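Local coordinates for protein transcriptional regulator I2 (Pseudomonas fluorescens A506, PDB 4MO7) that acts as a superantigen associated with Crohn's disease and, as a TetR-family protein, probably also binds DNA to regulate transcription, at residues 36-41 against 78-83. Sequence-based numbering, arbitrary orientation.
Sequences QTAAHL and RAVMEE. With MG (magnesium ion), chain B.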
loop_
_atom_site.group_PDB
_atom_site.type_symbol
_atom_site.label_atom_id
_atom_site.label_comp_id
_atom_site.label_asym_id
_atom_site.label_seq_id
_atom_site.Cartn_x
_atom_site.Cartn_y
_atom_site.Cartn_z
ATOM N N GLN A 36 7.964 -17.190 22.372
ATOM C CA GLN A 36 8.122 -15.766 22.682
ATOM C C GLN A 36 9.552 -15.341 22.509
ATOM O O GLN A 36 9.809 -14.216 22.066
ATOM C CB GLN A 36 7.744 -15.507 24.130
ATOM C CG GLN A 36 6.289 -15.831 24.436
ATOM C CD GLN A 36 5.520 -14.573 24.694
ATOM O OE1 GLN A 36 4.766 -14.121 23.836
ATOM N NE2 GLN A 36 5.732 -13.969 25.873
ATOM N N THR A 37 10.495 -16.211 22.869
ATOM C CA THR A 37 11.912 -15.832 22.687
ATOM C C THR A 37 12.324 -15.877 21.209
ATOM O O THR A 37 13.054 -15.009 20.757
ATOM C CB THR A 37 12.871 -16.738 23.513
ATOM O OG1 THR A 37 12.478 -16.667 24.884
ATOM C CG2 THR A 37 14.320 -16.258 23.371
ATOM N N ALA A 38 11.845 -16.885 20.461
ATOM C CA ALA A 38 12.100 -16.949 19.010
ATOM C C ALA A 38 11.596 -15.692 18.320
ATOM O O ALA A 38 12.220 -15.167 17.393
ATOM C CB ALA A 38 11.377 -18.181 18.415
ATOM N N ALA A 39 10.437 -15.195 18.748
ATOM C CA ALA A 39 9.934 -13.964 18.123
ATOM C C ALA A 39 10.943 -12.846 18.161
ATOM O O ALA A 39 11.156 -12.176 17.168
ATOM C CB ALA A 39 8.625 -13.512 18.750
ATOM N N HIS A 40 11.626 -12.676 19.292
ATOM C CA HIS A 40 12.664 -11.643 19.345
ATOM C C HIS A 40 13.873 -11.921 18.489
ATOM O O HIS A 40 14.344 -10.993 17.783
ATOM C CB HIS A 40 13.114 -11.444 20.778
ATOM C CG HIS A 40 12.086 -10.769 21.587
ATOM N ND1 HIS A 40 11.910 -9.396 21.574
ATOM C CD2 HIS A 40 11.138 -11.270 22.398
ATOM C CE1 HIS A 40 10.891 -9.087 22.345
ATOM N NE2 HIS A 40 10.411 -10.204 22.855
ATOM N N LEU A 41 14.403 -13.145 18.592
ATOM C CA LEU A 41 15.598 -13.520 17.822
ATOM C C LEU A 41 15.303 -13.340 16.333
ATOM O O LEU A 41 16.065 -12.688 15.611
ATOM C CB LEU A 41 16.033 -14.945 18.123
ATOM C CG LEU A 41 17.040 -15.117 19.275
ATOM C CD1 LEU A 41 16.457 -14.497 20.531
ATOM C CD2 LEU A 41 17.277 -16.590 19.501
ATOM N N ARG A 78 6.055 -20.371 11.755
ATOM C CA ARG A 78 4.590 -20.457 11.628
ATOM C C ARG A 78 3.905 -20.123 12.945
ATOM O O ARG A 78 2.937 -19.361 12.967
ATOM C CB ARG A 78 4.188 -21.885 11.236
ATOM C CG ARG A 78 2.659 -22.071 11.184
ATOM C CD ARG A 78 2.371 -23.569 11.110
ATOM N NE ARG A 78 1.081 -23.847 11.716
ATOM C CZ ARG A 78 0.608 -25.070 11.926
ATOM N NH1 ARG A 78 1.337 -26.119 11.564
ATOM N NH2 ARG A 78 -0.589 -25.240 12.491
ATOM N N ALA A 79 4.394 -20.684 14.053
ATOM C CA ALA A 79 3.707 -20.498 15.344
ATOM C C ALA A 79 3.885 -19.080 15.839
ATOM O O ALA A 79 2.954 -18.535 16.438
ATOM C CB ALA A 79 4.233 -21.490 16.399
ATOM N N VAL A 80 5.033 -18.464 15.606
ATOM C CA VAL A 80 5.212 -17.032 15.989
ATOM C C VAL A 80 4.164 -16.217 15.252
ATOM O O VAL A 80 3.486 -15.352 15.826
ATOM C CB VAL A 80 6.615 -16.551 15.620
ATOM C CG1 VAL A 80 6.767 -15.040 15.678
ATOM C CG2 VAL A 80 7.631 -17.243 16.544
ATOM N N MET A 81 3.996 -16.490 13.966
ATOM C CA MET A 81 3.040 -15.703 13.196
ATOM C C MET A 81 1.604 -16.017 13.609
ATOM O O MET A 81 0.757 -15.119 13.697
ATOM C CB MET A 81 3.251 -15.942 11.715
ATOM C CG MET A 81 4.639 -15.490 11.232
ATOM S SD MET A 81 4.566 -15.520 9.425
ATOM C CE MET A 81 6.261 -15.215 8.986
ATOM N N GLU A 82 1.311 -17.280 13.871
ATOM C CA GLU A 82 -0.037 -17.633 14.319
ATOM C C GLU A 82 -0.367 -16.957 15.646
ATOM O O GLU A 82 -1.474 -16.424 15.848
ATOM C CB GLU A 82 -0.176 -19.151 14.453
ATOM C CG GLU A 82 -0.298 -19.897 13.124
ATOM C CD GLU A 82 -0.463 -21.399 13.375
ATOM O OE1 GLU A 82 -0.913 -22.116 12.474
ATOM O OE2 GLU A 82 -0.132 -21.862 14.486
ATOM N N GLU A 83 0.584 -16.992 16.575
ATOM C CA GLU A 83 0.355 -16.342 17.879
ATOM C C GLU A 83 0.019 -14.880 17.733
ATOM O O GLU A 83 -0.857 -14.376 18.443
ATOM C CB GLU A 83 1.614 -16.381 18.759
ATOM C CG GLU A 83 1.861 -17.669 19.468
ATOM C CD GLU A 83 0.677 -18.080 20.301
ATOM O OE1 GLU A 83 0.391 -17.404 21.321
ATOM O OE2 GLU A 83 0.020 -19.070 19.913
HETATM MG MG MG B . 8.863 -10.452 24.466
#
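Val-80 points one methyl at each of two alanines, Ala-39 and Ala-38, and these three side chains make the contact where 36-41 of helix 30-45 meets 78-83 of helix 73-97. CG1, anti to the backbone N (chi1 167°), reaches Ala-39 CB at 3.9 Å, while CG2 touches Ala-38 CB more loosely at 4.3 Å and passes 4.1 Å from Ala-39 N. Alanine suits both places because a single methyl lets the helices draw close, with 6.0 Å between the CA atoms of Ala-39 and Val-80; the beta-branched valine offers a methyl to each. Ala-124 of helix 122-130 touches both Val-80 and Ala-39, and Leu-55 of helix 52-59 packs on Ala-38, so the patch is buried.

Exposed Gln-36 and partly exposed Glu-83 form a looser polar margin, too far from the opposite helix to touch. Arg-78 NE grips Glu-82 OE1 at 2.7 Å, one turn along, against His-142 of helix 137-163. His-40, beside Glu-123, binds magnesium through NE2 at 2.2 Å. With no hydrogen bond or salt bridge across it, this join between the first helix of the probable TetR helix-turn-helix DNA-binding region and helix 73-97 depends on apolar shape and burial.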